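Acetyl-CoA C-acetyltransferase (Syntrophomonas wolfei subsp. wolfei, PDB 7N7Z) probably catalyses the thiolase reaction that joins two acetyl-CoA molecules into acetoacetyl-CoA and free CoA, or the reverse cleavage. Local coordinates at residues B[120-125]-B[145-150]; B[196-201]-B[348-353]; B[127-130]-B[135-138]. All blocks are in the same frame, centred on the assembly; numbering follows the deposited sequence.

Contact 1: residues B[120-125]-B[145-150]; sequences ESMSNI and DAMLSD
Just after strand 113-121, in the N-terminal thiolase domain, Met122 and Ile125 pack on the first turn of helix 146-152 near the predicted active site; the side chain of Met122 lies about 6 Å from that of His358, a predicted proton acceptor. The contact is buried and apolar. Ile125 directs both branches at the helix start: CG2 lies over Met147 N as well as against Ala146 CB, 3.8 Å away, while CD1 rests on Met147 CB at 3.6 Å. Met147 sends CG anti to its backbone N (chi1 179°), which carries the chain away from its own helix, and the bends further out fold it across Met122 at about a right angle. There the CE of Met122 lies 4.0 Å from Met147 CG. An alanine here would probably leave the Met122 methyl without its neighbours CG and SD, opening a gap there, while Ile125 would keep only the CB part of its side-chain contact. The helix start is capped by Asp145, whose OD1 accepts a weak bond from Met147 N and also forms a salt bridge with Arg133 of the second subunit. At the far end of the Met147 side chain, the methyl CE comes within 3.5 Å of the carbonyl O of Met122.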
ATOM      1  N   GLU B 120     -19.846  12.029   7.987  1.00 30.95           N
ATOM      2  CA  GLU B 120     -18.398  11.853   8.018  1.00 31.38           C
ATOM      3  C   GLU B 120     -18.101  10.684   8.945  1.00 31.20           C
ATOM      4  O   GLU B 120     -18.359  10.768  10.149  1.00 33.58           O
ATOM      5  CB  GLU B 120     -17.688  13.117   8.491  1.00 32.56           C
ATOM      6  CG  GLU B 120     -16.230  13.194   8.059  1.00 37.12           C
ATOM      7  CD  GLU B 120     -16.074  13.255   6.555  1.00 35.67           C
ATOM      8  OE1 GLU B 120     -16.627  14.192   5.944  1.00 36.26           O
ATOM      9  OE2 GLU B 120     -15.406  12.368   5.983  1.00 40.72           O
ATOM     10  N   SER B 121     -17.577   9.597   8.386  1.00 29.42           N
ATOM     11  CA  SER B 121     -17.117   8.447   9.159  1.00 28.94           C
ATOM     12  C   SER B 121     -15.593   8.492   9.137  1.00 30.09           C
ATOM     13  O   SER B 121     -14.937   7.794   8.360  1.00 30.31           O
ATOM     14  CB  SER B 121     -17.664   7.139   8.591  1.00 29.25           C
ATOM     15  OG  SER B 121     -17.015   6.021   9.174  1.00 32.67           O
ATOM     16  N   MET B 122     -15.026   9.340   9.999  1.00 29.63           N
ATOM     17  CA  MET B 122     -13.582   9.542   9.998  1.00 33.71           C
ATOM     18  C   MET B 122     -12.834   8.305  10.472  1.00 30.44           C
ATOM     19  O   MET B 122     -11.649   8.153  10.155  1.00 30.12           O
ATOM     20  CB  MET B 122     -13.206  10.751  10.866  1.00 35.99           C
ATOM     21  CG  MET B 122     -14.220  11.895  10.830  1.00 33.79           C
ATOM     22  SD  MET B 122     -13.822  13.290  11.904  1.00 40.07           S
ATOM     23  CE  MET B 122     -12.267  13.847  11.217  1.00 37.82           C
ATOM     24  N   SER B 123     -13.500   7.415  11.209  1.00 28.73           N
ATOM     25  CA  SER B 123     -12.882   6.156  11.600  1.00 30.91           C
ATOM     26  C   SER B 123     -12.609   5.252  10.405  1.00 30.17           C
ATOM     27  O   SER B 123     -11.743   4.374  10.495  1.00 30.69           O
ATOM     28  CB  SER B 123     -13.776   5.421  12.599  1.00 31.69           C
ATOM     29  OG  SER B 123     -14.077   6.236  13.719  1.00 31.20           O
ATOM     30  N   ASN B 124     -13.323   5.444   9.293  1.00 32.68           N
ATOM     31  CA  ASN B 124     -13.202   4.580   8.124  1.00 30.62           C
ATOM     32  C   ASN B 124     -12.673   5.324   6.902  1.00 29.27           C
ATOM     33  O   ASN B 124     -12.883   4.878   5.769  1.00 28.87           O
ATOM     34  CB  ASN B 124     -14.552   3.933   7.804  1.00 28.01           C
ATOM     35  CG  ASN B 124     -14.916   2.833   8.783  1.00 30.97           C
ATOM     36  OD1 ASN B 124     -14.336   1.746   8.756  1.00 29.67           O
ATOM     37  ND2 ASN B 124     -15.880   3.111   9.654  1.00 27.46           N
ATOM     38  N   ILE B 125     -11.992   6.445   7.101  1.00 28.49           N
ATOM     39  CA  ILE B 125     -11.308   7.097   5.978  1.00 30.37           C
ATOM     40  C   ILE B 125     -10.112   6.241   5.573  1.00 25.52           C
ATOM     41  O   ILE B 125      -9.304   5.861   6.440  1.00 27.91           O
ATOM     42  CB  ILE B 125     -10.870   8.512   6.367  1.00 28.66           C
ATOM     43  CG1 ILE B 125     -12.095   9.406   6.588  1.00 28.81           C
ATOM     44  CG2 ILE B 125      -9.980   9.111   5.288  1.00 31.44           C
ATOM     45  CD1 ILE B 125     -11.777  10.730   7.259  1.00 31.32           C
ATOM     46  N   ASP B 145      -2.299   9.300   5.251  1.00 32.12           N
ATOM     47  CA  ASP B 145      -3.563   9.356   5.976  1.00 34.18           C
ATOM     48  C   ASP B 145      -4.430  10.426   5.324  1.00 30.91           C
ATOM     49  O   ASP B 145      -4.183  11.625   5.495  1.00 30.86           O
ATOM     50  CB  ASP B 145      -3.317   9.657   7.452  1.00 30.79           C
ATOM     51  CG  ASP B 145      -4.584   9.577   8.281  1.00 33.12           C
ATOM     52  OD1 ASP B 145      -5.683   9.616   7.690  1.00 30.84           O
ATOM     53  OD2 ASP B 145      -4.481   9.475   9.520  1.00 30.29           O
ATOM     54  N   ALA B 146      -5.445   9.998   4.569  1.00 32.22           N
ATOM     55  CA  ALA B 146      -6.247  10.946   3.802  1.00 31.87           C
ATOM     56  C   ALA B 146      -6.989  11.924   4.704  1.00 33.54           C
ATOM     57  O   ALA B 146      -7.214  13.075   4.314  1.00 31.97           O
ATOM     58  CB  ALA B 146      -7.236  10.195   2.912  1.00 33.05           C
ATOM     59  N   MET B 147      -7.387  11.489   5.902  1.00 32.67           N
ATOM     60  CA  MET B 147      -8.047  12.404   6.826  1.00 31.64           C
ATOM     61  C   MET B 147      -7.180  13.624   7.101  1.00 36.54           C
ATOM     62  O   MET B 147      -7.704  14.713   7.371  1.00 37.46           O
ATOM     63  CB  MET B 147      -8.382  11.684   8.133  1.00 33.14           C
ATOM     64  CG  MET B 147      -9.066  12.564   9.179  1.00 32.03           C
ATOM     65  SD  MET B 147      -8.628  12.133  10.871  1.00 45.17           S
ATOM     66  CE  MET B 147      -9.032  10.391  10.892  1.00 31.33           C
ATOM     67  N   LEU B 148      -5.861  13.465   7.040  1.00 34.26           N
ATOM     68  CA  LEU B 148      -4.940  14.576   7.244  1.00 38.24           C
ATOM     69  C   LEU B 148      -4.594  15.257   5.922  1.00 37.86           C
ATOM     70  O   LEU B 148      -4.815  16.461   5.759  1.00 37.53           O
ATOM     71  CB  LEU B 148      -3.669  14.078   7.941  1.00 37.82           C
ATOM     72  CG  LEU B 148      -3.865  13.381   9.288  1.00 36.59           C
ATOM     73  CD1 LEU B 148      -2.523  12.925   9.836  1.00 43.90           C
ATOM     74  CD2 LEU B 148      -4.567  14.294  10.276  1.00 37.96           C
ATOM     75  N   SER B 149      -4.066  14.489   4.966  1.00 38.94           N
ATOM     76  CA  SER B 149      -3.538  15.086   3.743  1.00 39.99           C
ATOM     77  C   SER B 149      -4.637  15.681   2.876  1.00 39.33           C
ATOM     78  O   SER B 149      -4.405  16.682   2.188  1.00 43.92           O
ATOM     79  CB  SER B 149      -2.746  14.040   2.954  1.00 39.33           C
ATOM     80  OG  SER B 149      -3.575  12.964   2.545  1.00 39.09           O
ATOM     81  N   ASP B 150      -5.832  15.092   2.891  1.00 34.98           N
ATOM     82  CA  ASP B 150      -6.941  15.555   2.069  1.00 37.51           C
ATOM     83  C   ASP B 150      -8.002  16.294   2.875  1.00 37.89           C
ATOM     84  O   ASP B 150      -9.070  16.602   2.336  1.00 33.43           O
ATOM     85  CB  ASP B 150      -7.583  14.372   1.338  1.00 36.85           C
ATOM     86  CG  ASP B 150      -6.817  13.960   0.092  1.00 37.38           C
ATOM     87  OD1 ASP B 150      -5.925  14.715  -0.353  1.00 33.74           O
ATOM     88  OD2 ASP B 150      -7.111  12.871  -0.444  1.00 36.36           O
TER

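Contact 2: residues B[196-201]-B[348-353]; sequences EGIFDR and NHNGSG
Van der Waals packing brings Phe199 and Ile198 against Asn350, whose side chain reaches toward them from the other loop. Phe199 presents its far corner, CZ, which lies 3.6 Å from Asn350 CB, with CE1 a little further off. The ring and the amide of Asn350 stand almost perpendicular, 89° apart, and the two side chains run antiparallel alongside one another. Ile198 crosses the same amide at about a right angle and touches both of its ends: CG2 is 3.5 Å from ND2, and CD1 is 3.6 Å from OD1. CG of Asn350 lies beside its own backbone N (chi1 -55°), a turn that carries the amide over to Ile198 while CB stays against the ring. The backbone carbonyl makes an edge contact with the ring: Asn350 O lies in the ring plane, 3.5 Å from Phe199 CZ. Packing between these loops brings together the N-terminal thiolase family region, which holds 196-201, and the C-terminal one, which holds 348-353. Helix 176-196 ends in a Schellman motif at Gly197, and a type I beta turn from Gly197 to Asp200 follows, placing Ile198 and Phe199 at its two central positions. Polar bonds tie both loops to helix 360-378 instead of to each other. Arg201 NH2 donates to Ile198 O within its own loop at 3.3 Å, in the carbonyl plane, while its NH1 forms a salt bridge with Glu376 on helix 360-378. Asn350 ND2 makes a weak bond to Glu374 OE1 on that same helix.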
ATOM      1  N   GLU B 196     -28.746  13.834  30.641  1.00 38.51           N
ATOM      2  CA  GLU B 196     -30.113  14.272  30.890  1.00 40.77           C
ATOM      3  C   GLU B 196     -31.050  13.984  29.725  1.00 39.83           C
ATOM      4  O   GLU B 196     -32.260  14.197  29.860  1.00 37.79           O
ATOM      5  CB  GLU B 196     -30.132  15.770  31.207  1.00 45.12           C
ATOM      6  CG  GLU B 196     -29.446  16.127  32.519  1.00 49.10           C
ATOM      7  CD  GLU B 196     -29.319  17.624  32.729  1.00 55.60           C
ATOM      8  OE1 GLU B 196     -29.589  18.386  31.775  1.00 58.51           O
ATOM      9  OE2 GLU B 196     -28.956  18.039  33.850  1.00 54.94           O
ATOM     10  N   GLY B 197     -30.530  13.510  28.594  1.00 39.17           N
ATOM     11  CA  GLY B 197     -31.373  13.154  27.471  1.00 37.27           C
ATOM     12  C   GLY B 197     -31.829  14.315  26.620  1.00 37.75           C
ATOM     13  O   GLY B 197     -32.845  14.196  25.928  1.00 37.87           O
ATOM     14  N   ILE B 198     -31.106  15.436  26.641  1.00 38.31           N
ATOM     15  CA  ILE B 198     -31.522  16.590  25.851  1.00 38.77           C
ATOM     16  C   ILE B 198     -31.417  16.297  24.359  1.00 36.03           C
ATOM     17  O   ILE B 198     -32.148  16.886  23.553  1.00 33.55           O
ATOM     18  CB  ILE B 198     -30.690  17.827  26.250  1.00 38.30           C
ATOM     19  CG1 ILE B 198     -31.085  18.276  27.663  1.00 43.01           C
ATOM     20  CG2 ILE B 198     -30.868  18.948  25.224  1.00 37.76           C
ATOM     21  CD1 ILE B 198     -30.536  19.628  28.080  1.00 48.15           C
ATOM     22  N   PHE B 199     -30.522  15.394  23.964  1.00 36.89           N
ATOM     23  CA  PHE B 199     -30.327  15.051  22.561  1.00 37.03           C
ATOM     24  C   PHE B 199     -31.172  13.866  22.112  1.00 35.05           C
ATOM     25  O   PHE B 199     -31.049  13.439  20.960  1.00 35.28           O
ATOM     26  CB  PHE B 199     -28.850  14.739  22.293  1.00 36.53           C
ATOM     27  CG  PHE B 199     -27.919  15.877  22.605  1.00 32.16           C
ATOM     28  CD1 PHE B 199     -28.077  17.109  21.992  1.00 34.36           C
ATOM     29  CD2 PHE B 199     -26.882  15.710  23.506  1.00 36.06           C
ATOM     30  CE1 PHE B 199     -27.219  18.155  22.276  1.00 36.63           C
ATOM     31  CE2 PHE B 199     -26.020  16.752  23.794  1.00 39.34           C
ATOM     32  CZ  PHE B 199     -26.189  17.976  23.177  1.00 41.40           C
ATOM     33  N   ASP B 200     -32.029  13.328  22.983  1.00 36.43           N
ATOM     34  CA  ASP B 200     -32.765  12.115  22.639  1.00 37.84           C
ATOM     35  C   ASP B 200     -33.737  12.355  21.490  1.00 35.39           C
ATOM     36  O   ASP B 200     -33.942  11.471  20.650  1.00 34.36           O
ATOM     37  CB  ASP B 200     -33.506  11.590  23.868  1.00 38.58           C
ATOM     38  CG  ASP B 200     -32.583  10.898  24.853  1.00 42.35           C
ATOM     39  OD1 ASP B 200     -31.377  10.767  24.550  1.00 44.01           O
ATOM     40  OD2 ASP B 200     -33.060  10.488  25.931  1.00 45.55           O
ATOM     41  N   ARG B 201     -34.344  13.542  21.431  1.00 32.74           N
ATOM     42  CA  ARG B 201     -35.333  13.812  20.392  1.00 36.13           C
ATOM     43  C   ARG B 201     -34.691  13.826  19.009  1.00 31.61           C
ATOM     44  O   ARG B 201     -35.198  13.198  18.072  1.00 31.45           O
ATOM     45  CB  ARG B 201     -36.035  15.141  20.664  1.00 35.76           C
ATOM     46  CG  ARG B 201     -36.844  15.173  21.946  1.00 37.07           C
ATOM     47  CD  ARG B 201     -37.092  16.604  22.399  1.00 37.60           C
ATOM     48  NE  ARG B 201     -35.848  17.293  22.725  1.00 35.83           N
ATOM     49  CZ  ARG B 201     -35.613  18.581  22.508  1.00 39.53           C
ATOM     50  NH1 ARG B 201     -36.529  19.373  21.973  1.00 39.69           N
ATOM     51  NH2 ARG B 201     -34.429  19.088  22.836  1.00 39.32           N
ATOM     52  N   ASN B 348     -24.596  27.772  22.201  1.00 41.02           N
ATOM     53  CA  ASN B 348     -23.999  26.500  22.596  1.00 42.11           C
ATOM     54  C   ASN B 348     -24.343  26.154  24.047  1.00 41.69           C
ATOM     55  O   ASN B 348     -23.485  26.173  24.923  1.00 40.70           O
ATOM     56  CB  ASN B 348     -22.478  26.555  22.420  1.00 41.37           C
ATOM     57  CG  ASN B 348     -22.069  26.835  20.989  1.00 41.99           C
ATOM     58  OD1 ASN B 348     -22.791  26.501  20.051  1.00 42.34           O
ATOM     59  ND2 ASN B 348     -20.909  27.455  20.814  1.00 41.60           N
ATOM     60  N   HIS B 349     -25.622  25.834  24.284  1.00 39.60           N
ATOM     61  CA  HIS B 349     -26.063  25.549  25.646  1.00 41.79           C
ATOM     62  C   HIS B 349     -25.593  24.183  26.124  1.00 41.02           C
ATOM     63  O   HIS B 349     -25.362  23.990  27.322  1.00 41.08           O
ATOM     64  CB  HIS B 349     -27.588  25.616  25.728  1.00 41.58           C
ATOM     65  CG  HIS B 349     -28.136  27.008  25.802  1.00 42.80           C
ATOM     66  ND1 HIS B 349     -29.441  27.308  25.479  1.00 41.01           N
ATOM     67  CD2 HIS B 349     -27.558  28.177  26.165  1.00 43.85           C
ATOM     68  CE1 HIS B 349     -29.644  28.604  25.637  1.00 43.11           C
ATOM     69  NE2 HIS B 349     -28.518  29.154  26.054  1.00 43.59           N
ATOM     70  N   ASN B 350     -25.449  23.228  25.210  1.00 37.27           N
ATOM     71  CA  ASN B 350     -25.242  21.827  25.548  1.00 41.32           C
ATOM     72  C   ASN B 350     -23.929  21.305  24.981  1.00 39.28           C
ATOM     73  O   ASN B 350     -23.823  20.148  24.574  1.00 37.64           O
ATOM     74  CB  ASN B 350     -26.415  20.989  25.048  1.00 42.30           C
ATOM     75  CG  ASN B 350     -27.752  21.492  25.564  1.00 42.07           C
ATOM     76  OD1 ASN B 350     -27.915  21.739  26.759  1.00 40.07           O
ATOM     77  ND2 ASN B 350     -28.713  21.653  24.661  1.00 40.43           N
ATOM     78  N   GLY B 351     -22.908  22.152  24.964  1.00 38.95           N
ATOM     79  CA  GLY B 351     -21.628  21.786  24.403  1.00 40.33           C
ATOM     80  C   GLY B 351     -21.625  21.864  22.887  1.00 40.64           C
ATOM     81  O   GLY B 351     -22.663  21.882  22.227  1.00 39.46           O
ATOM     82  N   SER B 352     -20.417  21.918  22.329  1.00 41.20           N
ATOM     83  CA  SER B 352     -20.252  21.994  20.883  1.00 38.78           C
ATOM     84  C   SER B 352     -19.102  21.100  20.434  1.00 38.77           C
ATOM     85  O   SER B 352     -18.880  20.033  21.014  1.00 38.62           O
ATOM     86  CB  SER B 352     -20.024  23.445  20.450  1.00 40.89           C
ATOM     87  OG  SER B 352     -20.262  23.601  19.061  1.00 43.36           O
ATOM     88  N   GLY B 353     -18.363  21.528  19.407  1.00 41.24           N
ATOM     89  CA  GLY B 353     -17.342  20.671  18.829  1.00 36.76           C
ATOM     90  C   GLY B 353     -16.304  20.195  19.827  1.00 37.41           C
ATOM     91  O   GLY B 353     -15.797  19.076  19.714  1.00 37.30           O
TER

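Contact 3: residues B[127-130]-B[135-138]; sequences YLLQ and GYRM
Tyr136 brings the hydroxyl end of its ring onto Leu129, overlapping the base and one branch of that side chain. Its OH lies 3.6 Å from Leu129 CB and also 3.6 Å from CD2, so the oxygen sits against the aliphatic flank. The two side chains cross at about a right angle. With CG of Leu129 beside the backbone N (chi1 -65°) and CD1 extended (chi2 176°), CD2 turns back to the oxygen that CB also touches. The backbone N of Gln130 is 3.9 Å from Tyr136 OH, and this buried hydroxyl has no hydrogen-bonding partner in the model. Both segments belong to a beta-hairpin excursion that projects from the N-terminal thiolase domain: strand 127-129 pairs antiparallel with strand 141-145, and Tyr136 lies in the long connection between them. In thiolases of this tetrameric type such an excursion serves tetramerisation, and the surroundings here are consistent with that. Tyr127, Leu128 and Leu129 pair antiparallel with a strand of the second subunit, carrying the sheet across the interface. Tyr136 meets the ring of Tyr127 of the third subunit and packs on Ala132 of the fourth subunit, while Leu129 packs on Leu129 of that same fourth subunit.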
ATOM      1  N   TYR B 127      -6.456   5.025   3.661  1.00 29.07           N
ATOM      2  CA  TYR B 127      -5.144   5.566   3.347  1.00 26.94           C
ATOM      3  C   TYR B 127      -4.941   5.522   1.837  1.00 26.75           C
ATOM      4  O   TYR B 127      -5.540   4.697   1.140  1.00 25.67           O
ATOM      5  CB  TYR B 127      -4.038   4.777   4.053  1.00 28.33           C
ATOM      6  CG  TYR B 127      -3.752   5.236   5.467  1.00 29.26           C
ATOM      7  CD1 TYR B 127      -4.751   5.253   6.433  1.00 29.10           C
ATOM      8  CD2 TYR B 127      -2.480   5.649   5.836  1.00 29.85           C
ATOM      9  CE1 TYR B 127      -4.487   5.673   7.727  1.00 29.72           C
ATOM     10  CE2 TYR B 127      -2.205   6.069   7.125  1.00 31.59           C
ATOM     11  CZ  TYR B 127      -3.209   6.079   8.065  1.00 31.95           C
ATOM     12  OH  TYR B 127      -2.931   6.500   9.346  1.00 31.93           O
ATOM     13  N   LEU B 128      -4.089   6.411   1.335  1.00 27.84           N
ATOM     14  CA  LEU B 128      -3.862   6.556  -0.097  1.00 26.37           C
ATOM     15  C   LEU B 128      -2.469   6.079  -0.487  1.00 29.56           C
ATOM     16  O   LEU B 128      -1.503   6.266   0.261  1.00 29.15           O
ATOM     17  CB  LEU B 128      -4.024   8.013  -0.540  1.00 28.33           C
ATOM     18  CG  LEU B 128      -5.184   8.819   0.039  1.00 29.83           C
ATOM     19  CD1 LEU B 128      -4.983  10.296  -0.264  1.00 31.54           C
ATOM     20  CD2 LEU B 128      -6.512   8.329  -0.510  1.00 28.44           C
ATOM     21  N   LEU B 129      -2.375   5.476  -1.669  1.00 30.28           N
ATOM     22  CA  LEU B 129      -1.105   5.177  -2.329  1.00 28.83           C
ATOM     23  C   LEU B 129      -1.068   6.020  -3.602  1.00 27.63           C
ATOM     24  O   LEU B 129      -1.661   5.651  -4.620  1.00 28.83           O
ATOM     25  CB  LEU B 129      -0.970   3.690  -2.632  1.00 27.33           C
ATOM     26  CG  LEU B 129      -0.907   2.756  -1.421  1.00 30.62           C
ATOM     27  CD1 LEU B 129      -0.875   1.303  -1.875  1.00 32.40           C
ATOM     28  CD2 LEU B 129       0.302   3.074  -0.553  1.00 34.12           C
ATOM     29  N   GLN B 130      -0.374   7.158  -3.535  1.00 26.38           N
ATOM     30  CA  GLN B 130      -0.444   8.133  -4.621  1.00 28.61           C
ATOM     31  C   GLN B 130       0.250   7.627  -5.881  1.00 31.34           C
ATOM     32  O   GLN B 130      -0.230   7.866  -6.995  1.00 34.11           O
ATOM     33  CB  GLN B 130       0.159   9.462  -4.164  1.00 29.16           C
ATOM     34  CG  GLN B 130      -0.111  10.634  -5.098  1.00 30.75           C
ATOM     35  CD  GLN B 130      -1.588  10.956  -5.232  1.00 36.31           C
ATOM     36  OE1 GLN B 130      -2.151  11.699  -4.425  1.00 36.31           O
ATOM     37  NE2 GLN B 130      -2.223  10.406  -6.262  1.00 31.15           N
ATOM     38  N   GLY B 135       3.453   3.666 -10.486  1.00 31.19           N
ATOM     39  CA  GLY B 135       4.547   2.978  -9.833  1.00 30.09           C
ATOM     40  C   GLY B 135       5.495   3.934  -9.136  1.00 29.97           C
ATOM     41  O   GLY B 135       5.708   5.074  -9.563  1.00 31.17           O
ATOM     42  N   TYR B 136       6.074   3.464  -8.031  1.00 30.81           N
ATOM     43  CA  TYR B 136       7.109   4.215  -7.335  1.00 33.50           C
ATOM     44  C   TYR B 136       8.465   4.101  -8.017  1.00 29.90           C
ATOM     45  O   TYR B 136       9.390   4.831  -7.647  1.00 29.31           O
ATOM     46  CB  TYR B 136       7.214   3.739  -5.883  1.00 32.31           C
ATOM     47  CG  TYR B 136       5.965   3.990  -5.067  1.00 33.93           C
ATOM     48  CD1 TYR B 136       4.844   3.183  -5.210  1.00 32.38           C
ATOM     49  CD2 TYR B 136       5.907   5.033  -4.152  1.00 36.82           C
ATOM     50  CE1 TYR B 136       3.700   3.410  -4.468  1.00 35.24           C
ATOM     51  CE2 TYR B 136       4.768   5.267  -3.404  1.00 35.37           C
ATOM     52  CZ  TYR B 136       3.667   4.453  -3.566  1.00 36.06           C
ATOM     53  OH  TYR B 136       2.528   4.680  -2.825  1.00 34.45           O
ATOM     54  N   ARG B 137       8.600   3.209  -8.999  1.00 32.06           N
ATOM     55  CA  ARG B 137       9.817   3.077  -9.793  1.00 30.95           C
ATOM     56  C   ARG B 137      11.013   2.681  -8.933  1.00 31.76           C
ATOM     57  O   ARG B 137      11.592   1.607  -9.129  1.00 31.13           O
ATOM     58  CB  ARG B 137      10.111   4.381 -10.541  1.00 33.43           C
ATOM     59  CG  ARG B 137       8.874   5.108 -11.077  1.00 34.26           C
ATOM     60  CD  ARG B 137       7.969   4.197 -11.901  1.00 36.06           C
ATOM     61  NE  ARG B 137       8.656   3.611 -13.047  1.00 39.77           N
ATOM     62  CZ  ARG B 137       8.088   2.790 -13.921  1.00 39.46           C
ATOM     63  NH1 ARG B 137       6.820   2.429 -13.809  1.00 33.48           N
ATOM     64  NH2 ARG B 137       8.812   2.318 -14.932  1.00 37.67           N
ATOM     65  N   MET B 138      11.403   3.540  -7.995  1.00 29.31           N
ATOM     66  CA  MET B 138      12.500   3.237  -7.087  1.00 31.72           C
ATOM     67  C   MET B 138      12.434   4.200  -5.911  1.00 32.56           C
ATOM     68  O   MET B 138      11.968   5.334  -6.046  1.00 33.56           O
ATOM     69  CB  MET B 138      13.861   3.337  -7.788  1.00 36.83           C
ATOM     70  CG  MET B 138      15.036   2.906  -6.918  1.00 32.77           C
ATOM     71  SD  MET B 138      16.537   2.557  -7.854  1.00 52.43           S
ATOM     72  CE  MET B 138      17.396   4.123  -7.707  1.00 52.03           C
TER

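Contact 3 is nested along the chain within the loop closed by contact 1, and contact 2 follows both. Contacts 1 and 3 have centres about 18 Å apart and touch where Leu128 packs on Ala146; strand 127-129 pairs with strand 141-145, which leads straight into helix 146-152. Contact 1 thus lies at the base of the excursion whose outer part holds contact 3, which probably brings subunit contacts near the predicted active site. Contact 2 stands apart, its centre about 26 Å from that of contact 1 and about 44 Å from that of contact 3, on the opposite side of the chain's centre from the latter. No other chain of the assembly touches its two segments, so it is internal to one subunit.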